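Local coordinates for protein alpha-1,4-endofucoidanase (Mariniflexile fucanivorans, PDB 6DLH) that hydrolyses internal alpha-1,4-linkages of fucoidan, acting as a retaining endo-hydrolase of glycoside hydrolase family 107, and carries several bound calcium ions, at residues 84-89 against 145-150; 566-571 against 605-610; 426-431 against 507-512; 640-645 against 723-728; 103-108 against 166-171. All coordinates share one frame; numbering follows the deposited sequence.

Contact 1: residues 84-89 against 145-150; sequences PLTSPN and EIYVNS
The carbonyl oxygen of Y147 receives two backbone N-H groups from the loop leaving strand 80-84. L85 N lies 2.8 Å from Y147 O, in the carbonyl plane and nearly straight at 166°, whereas T86 N gives a weak second bond. One residue further on, a side chain replaces the backbone acceptor: N149 N donates to T86 OG1 at 3.0 Å with an angle of 172°. The same hydroxyl passes its own proton to S87 O, 2.9 Å from T86 OG1, so it both accepts and donates and fixes the loop where regular strand pairing has ceased. N149, with CG anti to the backbone N (chi1 -173°), places its amide beside P88 and N89. There OD1 accepts from Y151 N and from a water that also donates to N89 O, while ND2 bonds S227 OG and, weakly, Y147 OH. That phenol oxygen has D226 OD2 as its stronger partner, and P88 CB packs against it, 3.3 Å from Y147 OH. T86 O lies at the edge of the Y147 ring. Beside this polar row, L85 CB meets I146 CG2 at 3.6 Å, and the L85 side chain runs alongside V148. Neighbouring parallel strands 80-84 and 143-149, meeting here at their C-terminal ends and the loop that follows, fit a (beta/alpha)-barrel-like catalytic domain, probably related to that of GH29 fucosidases.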
# COMPACT_ATOMS: atom_id res chain seq x y z
N PRO A 84 -1.49 5.07 1.92
CA PRO A 84 -2.40 4.80 3.03
C PRO A 84 -1.57 4.38 4.23
O PRO A 84 -0.50 3.79 4.06
CB PRO A 84 -3.19 3.59 2.52
CG PRO A 84 -2.25 2.90 1.55
CD PRO A 84 -1.51 4.04 0.88
N LEU A 85 -2.03 4.76 5.44
CA LEU A 85 -1.86 3.91 6.61
C LEU A 85 -3.16 3.13 6.80
O LEU A 85 -3.11 1.93 7.03
CB LEU A 85 -1.51 4.73 7.86
CG LEU A 85 -1.63 3.98 9.19
CD1 LEU A 85 -0.84 2.67 9.19
CD2 LEU A 85 -1.18 4.86 10.36
N THR A 86 -4.29 3.83 6.66
CA THR A 86 -5.60 3.20 6.58
C THR A 86 -6.22 3.52 5.23
O THR A 86 -5.76 4.43 4.54
CB THR A 86 -6.56 3.65 7.69
OG1 THR A 86 -7.36 4.74 7.23
CG2 THR A 86 -5.85 4.02 8.98
N SER A 87 -7.27 2.77 4.87
CA SER A 87 -8.08 3.05 3.70
C SER A 87 -9.24 3.97 4.08
O SER A 87 -9.47 4.22 5.26
CB SER A 87 -8.52 1.77 3.05
OG SER A 87 -7.40 0.99 2.65
N PRO A 88 -9.93 4.61 3.11
CA PRO A 88 -11.06 5.49 3.44
C PRO A 88 -12.36 4.81 3.88
O PRO A 88 -12.51 3.60 3.75
CB PRO A 88 -11.32 6.26 2.13
CG PRO A 88 -10.73 5.40 1.03
CD PRO A 88 -9.60 4.61 1.67
N ASN A 89 -13.30 5.61 4.40
CA ASN A 89 -14.71 5.24 4.46
C ASN A 89 -14.88 4.00 5.35
O ASN A 89 -14.29 3.92 6.42
CB ASN A 89 -15.27 5.07 3.04
CG ASN A 89 -16.73 5.44 2.90
OD1 ASN A 89 -17.19 6.41 3.48
ND2 ASN A 89 -17.45 4.67 2.10
N GLU A 145 3.63 11.45 2.30
CA GLU A 145 2.42 11.93 2.95
C GLU A 145 1.59 10.69 3.27
O GLU A 145 1.46 9.82 2.43
CB GLU A 145 1.66 12.88 2.02
CG GLU A 145 0.37 13.46 2.59
CD GLU A 145 -0.48 14.31 1.64
OE1 GLU A 145 -0.51 14.02 0.42
OE2 GLU A 145 -1.15 15.27 2.12
N ILE A 146 1.05 10.63 4.49
CA ILE A 146 0.38 9.42 4.93
C ILE A 146 -1.09 9.71 5.18
O ILE A 146 -1.42 10.66 5.90
CB ILE A 146 1.07 8.80 6.17
CG1 ILE A 146 2.54 8.45 5.89
CG2 ILE A 146 0.28 7.61 6.69
CD1 ILE A 146 2.74 7.30 4.92
N TYR A 147 -1.96 8.89 4.57
CA TYR A 147 -3.40 9.04 4.69
C TYR A 147 -3.93 8.18 5.83
O TYR A 147 -3.65 6.98 5.89
CB TYR A 147 -4.10 8.62 3.39
CG TYR A 147 -5.60 8.61 3.50
CD1 TYR A 147 -6.28 7.54 4.07
CD2 TYR A 147 -6.35 9.68 3.04
CE1 TYR A 147 -7.66 7.53 4.18
CE2 TYR A 147 -7.73 9.68 3.13
CZ TYR A 147 -8.39 8.60 3.70
OH TYR A 147 -9.75 8.62 3.78
N VAL A 148 -4.73 8.80 6.70
CA VAL A 148 -5.43 8.12 7.78
C VAL A 148 -6.87 8.62 7.79
O VAL A 148 -7.11 9.82 7.83
CB VAL A 148 -4.75 8.36 9.15
CG1 VAL A 148 -5.62 7.86 10.29
CG2 VAL A 148 -3.36 7.72 9.22
N ASN A 149 -7.82 7.68 7.73
CA ASN A 149 -9.21 8.06 7.91
C ASN A 149 -9.46 8.20 9.41
O ASN A 149 -9.04 7.34 10.19
CB ASN A 149 -10.16 7.11 7.20
CG ASN A 149 -11.59 7.60 7.25
OD1 ASN A 149 -12.27 7.44 8.26
ND2 ASN A 149 -12.05 8.22 6.17
N SER A 150 -10.12 9.29 9.79
CA SER A 150 -10.24 9.71 11.18
C SER A 150 -11.07 8.72 12.00
O SER A 150 -10.85 8.60 13.20
CB SER A 150 -10.79 11.11 11.28
OG SER A 150 -9.82 12.06 10.85
O HOH W 1 -14.73 6.47 7.64

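Contact 2: residues 566-571 against 605-610; sequences LTITKT and FNVSDG. With CA (calcium ion), chain G.
K570 lies over one face of the F605 ring, its CA 4.1 Å from the ring centroid and 23° off the normal, a CH-pi contact displaced toward the rim. K570 CB continues along the same ring, 3.7 Å from F605 CE2, before the extended chain carries NZ away to the carbonyl oxygens of P574 and L577. At the ring edge, I568 CG2 approaches F605 CD2 at 3.8 Å. F605 CG stands anti to its carbonyl carbon (chi1 -81°), which tilts the ring across to the opposing strand. With an alanine in place of F605, the K570 backbone would probably lose its aromatic cover and the I568 methyl its neighbour, opening a gap beside W532. The backbones are antiparallel, with T567-S608 and T569-N606 as hydrogen-bonded pairs and I568-V607 and K570-F605 as non-hydrogen-bonded ones. At the end of the strand, S608 OG accepts from G610 N at 2.8 Å, forming an ST turn. D609 OD2 binds calcium at 2.3 Å, and its CB rests on L566 CD2. OD1 of D609 accepts from I611 N and L612 N, orienting the carboxylate, while G528, D560, E562 and D564 complete the protein ligands. In this Ig-like sheet strand 567-572 is outermost; strand 613-623 flanks 599-608 on its other side, and F558 and W532 lie against the face bearing I568 and V607.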
# COMPACT_ATOMS: atom_id res chain seq x y z
N LEU A 566 20.69 -9.21 -6.27
CA LEU A 566 20.58 -10.65 -6.16
C LEU A 566 19.44 -11.19 -7.02
O LEU A 566 18.43 -10.51 -7.22
CB LEU A 566 20.35 -11.04 -4.69
CG LEU A 566 21.43 -10.58 -3.70
CD1 LEU A 566 21.10 -11.05 -2.30
CD2 LEU A 566 22.80 -11.09 -4.13
N THR A 567 19.62 -12.43 -7.49
CA THR A 567 18.62 -13.18 -8.22
C THR A 567 18.40 -14.51 -7.50
O THR A 567 19.37 -15.18 -7.13
CB THR A 567 19.07 -13.45 -9.66
OG1 THR A 567 19.47 -12.20 -10.23
CG2 THR A 567 18.01 -14.12 -10.51
N ILE A 568 17.12 -14.88 -7.33
CA ILE A 568 16.74 -16.16 -6.75
C ILE A 568 16.12 -17.01 -7.85
O ILE A 568 15.35 -16.51 -8.67
CB ILE A 568 15.77 -15.98 -5.57
CG1 ILE A 568 16.39 -15.13 -4.46
CG2 ILE A 568 15.28 -17.32 -5.06
CD1 ILE A 568 15.43 -14.77 -3.37
N THR A 569 16.48 -18.30 -7.85
CA THR A 569 15.99 -19.27 -8.80
C THR A 569 15.57 -20.52 -8.03
O THR A 569 16.24 -20.92 -7.08
CB THR A 569 17.10 -19.67 -9.79
OG1 THR A 569 17.75 -18.49 -10.25
CG2 THR A 569 16.59 -20.48 -10.97
N LYS A 570 14.45 -21.11 -8.46
CA LYS A 570 14.10 -22.46 -8.07
C LYS A 570 14.87 -23.40 -9.00
O LYS A 570 14.76 -23.27 -10.22
CB LYS A 570 12.59 -22.64 -8.22
CG LYS A 570 12.08 -24.07 -8.13
CD LYS A 570 10.57 -24.15 -8.26
CE LYS A 570 10.05 -25.56 -8.33
NZ LYS A 570 8.61 -25.59 -8.70
N THR A 571 15.64 -24.33 -8.41
CA THR A 571 16.50 -25.20 -9.21
C THR A 571 16.01 -26.65 -9.21
O THR A 571 16.41 -27.42 -10.08
CB THR A 571 17.99 -25.03 -8.88
OG1 THR A 571 18.22 -25.37 -7.52
CG2 THR A 571 18.52 -23.64 -9.16
N PHE A 605 16.79 -23.83 -3.80
CA PHE A 605 16.76 -22.43 -4.20
C PHE A 605 18.18 -21.87 -4.27
O PHE A 605 18.97 -22.01 -3.34
CB PHE A 605 15.79 -21.64 -3.32
CG PHE A 605 14.35 -21.76 -3.73
CD1 PHE A 605 13.57 -22.84 -3.32
CD2 PHE A 605 13.76 -20.81 -4.55
CE1 PHE A 605 12.25 -22.96 -3.71
CE2 PHE A 605 12.43 -20.93 -4.95
CZ PHE A 605 11.68 -22.01 -4.53
N ASN A 606 18.50 -21.23 -5.41
CA ASN A 606 19.78 -20.58 -5.59
C ASN A 606 19.61 -19.07 -5.38
O ASN A 606 18.65 -18.49 -5.87
CB ASN A 606 20.39 -20.87 -6.96
CG ASN A 606 21.77 -20.25 -7.14
OD1 ASN A 606 22.77 -20.82 -6.70
ND2 ASN A 606 21.82 -19.09 -7.76
N VAL A 607 20.55 -18.46 -4.66
CA VAL A 607 20.68 -17.02 -4.60
C VAL A 607 22.04 -16.64 -5.18
O VAL A 607 23.06 -17.17 -4.74
CB VAL A 607 20.50 -16.48 -3.16
CG1 VAL A 607 21.53 -17.04 -2.19
CG2 VAL A 607 20.49 -14.95 -3.11
N SER A 608 22.04 -15.72 -6.16
CA SER A 608 23.26 -15.36 -6.88
C SER A 608 23.45 -13.85 -6.89
O SER A 608 22.47 -13.11 -6.80
CB SER A 608 23.22 -15.92 -8.28
OG SER A 608 24.16 -15.24 -9.10
N ASP A 609 24.70 -13.39 -6.99
CA ASP A 609 24.98 -11.98 -7.20
C ASP A 609 25.52 -11.75 -8.61
O ASP A 609 26.08 -10.69 -8.90
CB ASP A 609 25.85 -11.37 -6.09
CG ASP A 609 27.28 -11.87 -6.03
OD1 ASP A 609 27.72 -12.52 -7.02
OD2 ASP A 609 27.95 -11.62 -4.98
N GLY A 610 25.36 -12.75 -9.47
CA GLY A 610 25.93 -12.68 -10.81
C GLY A 610 27.34 -13.27 -10.91
O GLY A 610 27.79 -13.56 -12.02
CA CA G . 28.61 -10.38 -3.14
O HOH W 2 30.79 -10.57 -4.49

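Contact 3: residues 426-431 against 507-512; sequences QYTILP and TNREVK
R509 NH1 donates to T428 OG1 at 2.9 Å, a bond bent to 137°, with the hydroxyl oxygen near the guanidinium edge but 16° out of its plane. The arginine starts with CG anti to its backbone N (chi1 166°) and then folds at chi2 and chi3, which brings its head back over the loop. Q426 O lies above one face of the guanidinium, 3.9 Å from R509 NH2, and that nitrogen bonds S424 O and, weakly, R425 O. A leucine in place of R509 would probably leave S424 O, R425 O and T428 OG1 without this donor, and the loop freer to shift. Further along the strand, V511 runs beside T428, and L430 CD1 meets V511 CB at 3.7 Å, the two side chains at about a right angle. The backbones do not bond directly; waters bridge them. One accepts from T428 N and donates to E510 O, a second joins T428 O to K512 N, and a third accepts from L430 N and donates to K512 O at 2.9 Å. Q426, pointing away from the strand, donates through NE2 to the calcium ligand D79 of the N-terminal domain. The chemistry implies a solvent-mediated seam, in which an arginine and a small apolar patch fix the loop to the outermost strand of an Ig-like domain.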
# COMPACT_ATOMS: atom_id res chain seq x y z
N GLN A 426 13.27 15.71 -4.17
CA GLN A 426 13.53 16.27 -2.85
C GLN A 426 14.92 15.90 -2.32
O GLN A 426 15.51 16.69 -1.59
CB GLN A 426 12.44 15.86 -1.86
CG GLN A 426 11.12 16.60 -2.05
CD GLN A 426 11.22 18.06 -1.69
OE1 GLN A 426 11.49 18.41 -0.55
NE2 GLN A 426 10.99 18.92 -2.67
N TYR A 427 15.45 14.72 -2.69
CA TYR A 427 16.75 14.32 -2.19
C TYR A 427 17.61 13.69 -3.28
O TYR A 427 17.08 13.17 -4.26
CB TYR A 427 16.61 13.23 -1.12
CG TYR A 427 15.64 13.49 0.00
CD1 TYR A 427 15.83 14.53 0.91
CD2 TYR A 427 14.56 12.64 0.20
CE1 TYR A 427 14.95 14.73 1.97
CE2 TYR A 427 13.68 12.83 1.25
CZ TYR A 427 13.88 13.88 2.14
OH TYR A 427 12.99 14.05 3.17
N THR A 428 18.93 13.69 -3.07
CA THR A 428 19.86 12.87 -3.83
C THR A 428 20.49 11.85 -2.89
O THR A 428 21.28 12.22 -2.02
CB THR A 428 20.90 13.72 -4.58
OG1 THR A 428 20.23 14.55 -5.53
CG2 THR A 428 21.95 12.90 -5.29
N ILE A 429 20.11 10.58 -3.05
CA ILE A 429 20.54 9.50 -2.17
C ILE A 429 21.74 8.80 -2.79
O ILE A 429 21.72 8.42 -3.97
CB ILE A 429 19.37 8.52 -1.90
CG1 ILE A 429 18.14 9.23 -1.31
CG2 ILE A 429 19.82 7.33 -1.06
CD1 ILE A 429 18.33 9.86 0.05
N LEU A 430 22.80 8.64 -1.99
CA LEU A 430 24.03 7.99 -2.44
C LEU A 430 24.08 6.59 -1.85
O LEU A 430 23.63 6.39 -0.73
CB LEU A 430 25.23 8.82 -1.97
CG LEU A 430 25.28 10.27 -2.47
CD1 LEU A 430 26.53 10.96 -1.93
CD2 LEU A 430 25.26 10.35 -3.99
N PRO A 431 24.60 5.57 -2.58
CA PRO A 431 24.81 4.24 -2.01
C PRO A 431 25.59 4.27 -0.70
O PRO A 431 26.33 5.22 -0.43
CB PRO A 431 25.66 3.53 -3.08
CG PRO A 431 25.27 4.21 -4.37
CD PRO A 431 25.00 5.66 -3.99
N THR A 507 24.07 25.68 -8.02
CA THR A 507 23.04 25.30 -7.06
C THR A 507 23.56 24.11 -6.25
O THR A 507 24.08 23.16 -6.83
CB THR A 507 21.72 24.92 -7.75
OG1 THR A 507 21.29 26.00 -8.58
CG2 THR A 507 20.62 24.55 -6.78
N ASN A 508 23.37 24.19 -4.93
CA ASN A 508 23.90 23.22 -3.99
C ASN A 508 22.81 22.21 -3.61
O ASN A 508 21.64 22.55 -3.55
CB ASN A 508 24.37 23.88 -2.69
CG ASN A 508 25.62 24.73 -2.83
OD1 ASN A 508 25.97 25.18 -3.93
ND2 ASN A 508 26.30 24.97 -1.72
N ARG A 509 23.25 20.98 -3.33
CA ARG A 509 22.40 19.94 -2.79
C ARG A 509 23.22 19.18 -1.75
O ARG A 509 24.33 18.73 -2.04
CB ARG A 509 21.90 19.06 -3.94
CG ARG A 509 21.27 17.73 -3.54
CD ARG A 509 19.83 17.80 -3.09
NE ARG A 509 18.83 18.35 -4.00
CZ ARG A 509 17.90 17.64 -4.63
NH1 ARG A 509 18.11 16.37 -4.94
NH2 ARG A 509 16.74 18.19 -4.92
N GLU A 510 22.68 19.08 -0.53
CA GLU A 510 23.34 18.36 0.54
C GLU A 510 23.15 16.86 0.33
O GLU A 510 22.02 16.39 0.19
CB GLU A 510 22.80 18.80 1.90
CG GLU A 510 23.42 18.07 3.08
CD GLU A 510 22.74 18.32 4.41
OE1 GLU A 510 22.05 17.41 4.91
OE2 GLU A 510 22.91 19.43 4.95
N VAL A 511 24.26 16.12 0.32
CA VAL A 511 24.26 14.68 0.18
C VAL A 511 24.95 14.05 1.38
O VAL A 511 25.85 14.65 1.98
CB VAL A 511 24.89 14.22 -1.16
CG1 VAL A 511 24.08 14.69 -2.36
CG2 VAL A 511 26.35 14.66 -1.30
N LYS A 512 24.53 12.83 1.71
CA LYS A 512 25.05 12.09 2.85
C LYS A 512 25.67 10.78 2.38
O LYS A 512 25.32 10.25 1.32
CB LYS A 512 23.94 11.84 3.88
CG LYS A 512 23.49 13.06 4.66
CD LYS A 512 22.21 12.85 5.45
CE LYS A 512 22.41 12.22 6.81
NZ LYS A 512 22.89 13.20 7.82
O HOH W 3 19.81 15.23 -0.90
O HOH W 4 22.05 11.96 0.49
O HOH W 5 22.60 9.39 0.68

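Contact 4: residues 640-645 against 723-728; sequences SPILNL and EILINV
I642 and E723 point the same way from adjacent parallel strands, with I642 CG1 3.7 Å from E723 OE1. The glutamate has CG anti to the backbone N (chi1 175°) and an extended chain that carries its carboxylate alongside I642, while OE2 makes a weak hydrogen bond to S708 OG. On the same face, I642 CG2 approaches L725 CB at 4.1 Å. The opposite face is apolar: L643 CB touches I724 CG1, and L645 extends the patch. L645 has chi1 of -105°, away from the usual staggered values, and that turn helps set its CD2 3.7 Å from I724 CG2, while its CB, placed by the backbone, is 3.8 Å from I726 CG1. Strand 654-659 covers this face, L658 against L643 and Y654 and Y656 against L645. Four backbone bonds alternate between the strands: P641 O accepts from E723 N, E723 O from L643 N, L643 O from L725 N, and L725 O from L645 N, the last almost perfectly straight at 178°. First and last strands pair in parallel in this way in many Ig-like domains. The chemistry implies that the main chains fix the register, with the apolar side chains of L643, I724, L645 and I726 turned to the face covered by strand 654-659, L645 only partly buried, and the carboxylate kept on the other face.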
# COMPACT_ATOMS: atom_id res chain seq x y z
N SER A 640 -20.31 -35.42 1.31
CA SER A 640 -21.39 -36.00 2.09
C SER A 640 -22.06 -37.10 1.28
O SER A 640 -21.86 -37.17 0.06
CB SER A 640 -22.37 -34.93 2.49
OG SER A 640 -23.37 -35.45 3.34
N PRO A 641 -22.82 -38.02 1.92
CA PRO A 641 -23.67 -38.97 1.18
C PRO A 641 -24.84 -38.29 0.47
O PRO A 641 -25.22 -38.70 -0.63
CB PRO A 641 -24.17 -39.94 2.26
CG PRO A 641 -23.20 -39.76 3.42
CD PRO A 641 -22.83 -38.29 3.36
N ILE A 642 -25.42 -37.26 1.11
CA ILE A 642 -26.48 -36.47 0.49
C ILE A 642 -26.01 -35.03 0.31
O ILE A 642 -25.92 -34.27 1.27
CB ILE A 642 -27.80 -36.53 1.28
CG1 ILE A 642 -28.28 -37.97 1.52
CG2 ILE A 642 -28.87 -35.70 0.58
CD1 ILE A 642 -29.53 -38.06 2.36
N LEU A 643 -25.73 -34.67 -0.95
CA LEU A 643 -25.48 -33.29 -1.34
C LEU A 643 -26.82 -32.61 -1.58
O LEU A 643 -27.40 -32.75 -2.66
CB LEU A 643 -24.59 -33.26 -2.58
CG LEU A 643 -23.08 -33.23 -2.32
CD1 LEU A 643 -22.57 -34.58 -1.84
CD2 LEU A 643 -22.32 -32.79 -3.57
N ASN A 644 -27.30 -31.89 -0.56
CA ASN A 644 -28.51 -31.09 -0.65
C ASN A 644 -28.17 -29.77 -1.35
O ASN A 644 -27.42 -28.96 -0.81
CB ASN A 644 -29.14 -30.88 0.73
CG ASN A 644 -30.57 -30.39 0.67
OD1 ASN A 644 -31.16 -30.30 -0.40
ND2 ASN A 644 -31.14 -30.07 1.83
N LEU A 645 -28.73 -29.58 -2.55
CA LEU A 645 -28.37 -28.48 -3.44
C LEU A 645 -29.41 -27.37 -3.39
O LEU A 645 -30.35 -27.41 -2.59
CB LEU A 645 -28.19 -29.03 -4.86
CG LEU A 645 -26.75 -29.18 -5.34
CD1 LEU A 645 -25.87 -29.87 -4.31
CD2 LEU A 645 -26.70 -29.92 -6.67
N GLU A 723 -25.66 -39.24 -3.49
CA GLU A 723 -26.98 -38.74 -3.83
C GLU A 723 -26.94 -37.21 -3.91
O GLU A 723 -26.36 -36.54 -3.05
CB GLU A 723 -27.99 -39.21 -2.78
CG GLU A 723 -29.38 -38.62 -2.98
CD GLU A 723 -30.39 -38.94 -1.90
OE1 GLU A 723 -30.13 -39.85 -1.10
OE2 GLU A 723 -31.44 -38.27 -1.86
N ILE A 724 -27.58 -36.66 -4.96
CA ILE A 724 -27.83 -35.23 -5.10
C ILE A 724 -29.34 -34.99 -5.02
O ILE A 724 -30.11 -35.63 -5.74
CB ILE A 724 -27.23 -34.69 -6.42
CG1 ILE A 724 -25.72 -34.48 -6.34
CG2 ILE A 724 -27.93 -33.41 -6.85
CD1 ILE A 724 -24.89 -35.75 -6.33
N LEU A 725 -29.76 -34.07 -4.14
CA LEU A 725 -31.15 -33.81 -3.82
C LEU A 725 -31.47 -32.34 -4.09
O LEU A 725 -30.91 -31.45 -3.45
CB LEU A 725 -31.36 -34.16 -2.34
CG LEU A 725 -32.72 -33.85 -1.73
CD1 LEU A 725 -33.76 -34.88 -2.15
CD2 LEU A 725 -32.63 -33.81 -0.21
N ILE A 726 -32.35 -32.09 -5.07
CA ILE A 726 -32.79 -30.76 -5.45
C ILE A 726 -34.30 -30.67 -5.26
O ILE A 726 -35.05 -31.44 -5.86
CB ILE A 726 -32.42 -30.42 -6.90
CG1 ILE A 726 -30.91 -30.42 -7.14
CG2 ILE A 726 -33.05 -29.10 -7.32
CD1 ILE A 726 -30.52 -30.55 -8.60
N ASN A 727 -34.74 -29.70 -4.45
CA ASN A 727 -36.14 -29.33 -4.35
C ASN A 727 -36.49 -28.38 -5.50
O ASN A 727 -35.87 -27.34 -5.67
CB ASN A 727 -36.45 -28.66 -3.01
CG ASN A 727 -37.93 -28.44 -2.81
OD1 ASN A 727 -38.73 -28.85 -3.64
ND2 ASN A 727 -38.30 -27.82 -1.71
N VAL A 728 -37.50 -28.77 -6.29
CA VAL A 728 -38.00 -27.95 -7.38
C VAL A 728 -39.28 -27.25 -6.92
O VAL A 728 -40.26 -27.92 -6.62
CB VAL A 728 -38.22 -28.77 -8.67
CG1 VAL A 728 -38.88 -27.96 -9.78
CG2 VAL A 728 -36.94 -29.42 -9.17
O HOH W 6 -33.24 -27.78 -2.75

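Contact 5: residues 103-108 against 166-171; sequences ESLWQG and PDVSAR
R171 reaches from the first turn of helix 168-176 to the turn that follows helix 100-104, a join between two helical elements of the barrel-like domain. Its chain is extended from CG to NE, and NH2 reaches two successive carbonyls there. L105 O lies 2.9 Å from R171 NH2 at an angle of 147°, whereas the bond from R171 NH2 to W106 O is weak. The strongest partner of that nitrogen is the carboxylate of D109, and R171 NH1 makes a salt bridge to D167 OD1 at 3.0 Å, so acidic groups flank the guanidinium and would be expected to stabilise its charge. Q107, which has left helical geometry with positive phi, lays its amide almost flat over the guanidinium, the planes 15° apart. Its OE1 sits 3.1 Å above the guanidinium plane, over its centre. The apolar part of the contact belongs to L105. Its side chain slides past that of R171 in the opposite direction, with L105 CG 4.1 Å from R171 CB, and meets V168 at about a right angle. L105 CD2 there fills the corner between V168 CG1, at 3.8 Å, and the backbone oxygen V168 O, at 3.4 Å.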
# COMPACT_ATOMS: atom_id res chain seq x y z
N GLU A 103 -3.47 -6.78 15.57
CA GLU A 103 -3.32 -8.19 15.21
C GLU A 103 -4.09 -9.08 16.19
O GLU A 103 -4.69 -10.06 15.78
CB GLU A 103 -1.84 -8.57 15.07
CG GLU A 103 -1.64 -9.88 14.32
CD GLU A 103 -0.23 -10.21 13.88
OE1 GLU A 103 0.69 -9.37 14.07
OE2 GLU A 103 -0.04 -11.33 13.35
N SER A 104 -4.07 -8.69 17.47
CA SER A 104 -4.79 -9.41 18.51
C SER A 104 -6.29 -9.47 18.20
O SER A 104 -6.93 -10.49 18.45
CB SER A 104 -4.55 -8.81 19.87
OG SER A 104 -5.47 -7.76 20.11
N LEU A 105 -6.83 -8.37 17.65
CA LEU A 105 -8.23 -8.25 17.31
C LEU A 105 -8.63 -9.33 16.30
O LEU A 105 -9.82 -9.60 16.12
CB LEU A 105 -8.46 -6.86 16.69
CG LEU A 105 -8.91 -5.75 17.64
CD1 LEU A 105 -7.75 -5.23 18.48
CD2 LEU A 105 -9.51 -4.61 16.84
N TRP A 106 -7.63 -9.90 15.62
CA TRP A 106 -7.87 -10.96 14.66
C TRP A 106 -8.46 -12.18 15.37
O TRP A 106 -9.54 -12.64 15.00
CB TRP A 106 -6.58 -11.30 13.89
CG TRP A 106 -6.69 -12.47 12.96
CD1 TRP A 106 -7.81 -12.90 12.31
CD2 TRP A 106 -5.62 -13.32 12.52
NE1 TRP A 106 -7.51 -13.99 11.52
CE2 TRP A 106 -6.17 -14.26 11.62
CE3 TRP A 106 -4.25 -13.39 12.81
CZ2 TRP A 106 -5.40 -15.26 11.02
CZ3 TRP A 106 -3.49 -14.37 12.22
CH2 TRP A 106 -4.06 -15.29 11.33
N GLN A 107 -7.72 -12.70 16.36
CA GLN A 107 -8.08 -13.88 17.13
C GLN A 107 -8.06 -15.13 16.23
O GLN A 107 -8.59 -16.17 16.60
CB GLN A 107 -9.41 -13.70 17.86
CG GLN A 107 -9.32 -12.78 19.08
CD GLN A 107 -10.65 -12.37 19.67
OE1 GLN A 107 -11.71 -12.85 19.28
NE2 GLN A 107 -10.59 -11.45 20.62
N GLY A 108 -7.44 -14.99 15.05
CA GLY A 108 -7.16 -16.12 14.18
C GLY A 108 -8.39 -16.67 13.46
O GLY A 108 -8.36 -17.79 12.96
N PRO A 166 -16.04 -8.60 10.20
CA PRO A 166 -17.37 -8.37 10.77
C PRO A 166 -17.47 -7.76 12.16
O PRO A 166 -18.43 -7.05 12.44
CB PRO A 166 -18.03 -9.76 10.73
CG PRO A 166 -17.32 -10.46 9.60
CD PRO A 166 -15.89 -9.97 9.70
N ASP A 167 -16.48 -8.03 13.03
CA ASP A 167 -16.59 -7.57 14.41
C ASP A 167 -15.26 -7.04 14.94
O ASP A 167 -15.02 -7.10 16.15
CB ASP A 167 -17.25 -8.61 15.32
CG ASP A 167 -16.98 -10.06 14.94
OD1 ASP A 167 -15.81 -10.48 15.04
OD2 ASP A 167 -17.95 -10.75 14.55
N VAL A 168 -14.43 -6.48 14.05
CA VAL A 168 -13.18 -5.85 14.47
C VAL A 168 -13.49 -4.55 15.22
O VAL A 168 -12.81 -4.23 16.20
CB VAL A 168 -12.23 -5.61 13.28
CG1 VAL A 168 -11.29 -4.45 13.52
CG2 VAL A 168 -11.45 -6.86 12.93
N SER A 169 -14.50 -3.81 14.73
CA SER A 169 -14.88 -2.55 15.36
C SER A 169 -15.31 -2.80 16.81
O SER A 169 -14.82 -2.14 17.73
CB SER A 169 -15.95 -1.83 14.56
OG SER A 169 -15.39 -1.19 13.42
N ALA A 170 -16.20 -3.79 16.98
CA ALA A 170 -16.64 -4.26 18.28
C ALA A 170 -15.44 -4.55 19.18
O ALA A 170 -15.34 -4.01 20.28
CB ALA A 170 -17.53 -5.47 18.13
N ARG A 171 -14.51 -5.38 18.68
CA ARG A 171 -13.41 -5.88 19.48
C ARG A 171 -12.45 -4.76 19.87
O ARG A 171 -11.83 -4.82 20.93
CB ARG A 171 -12.68 -7.04 18.79
CG ARG A 171 -13.50 -8.32 18.67
CD ARG A 171 -12.70 -9.44 18.04
NE ARG A 171 -13.56 -10.50 17.52
CZ ARG A 171 -13.14 -11.51 16.75
NH1 ARG A 171 -14.00 -12.44 16.35
NH2 ARG A 171 -11.88 -11.58 16.37

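How the contacts relate
Contacts 1 and 5 interleave along the chain, their segments alternating, and both belong to the N-terminal, probably catalytic, domain; their centres are 19 Å apart, and strand 143-149 of contact 1 precedes helix 168-176 of contact 5. Contacts 3, 2 and 4 then follow in that order, one in each of three successive Ig-like domains. Of the three, contact 3 comes closest to contact 1, about 10 Å between nearest atoms. Contacts 2 and 3 have centres 33 Å apart, whereas contacts 3 and 4 are 70 Å apart, on opposite sides of the chain's centre. The five contacts never touch, consistent with a modular enzyme in which three Ig-like domains follow the hydrolase part along the chain.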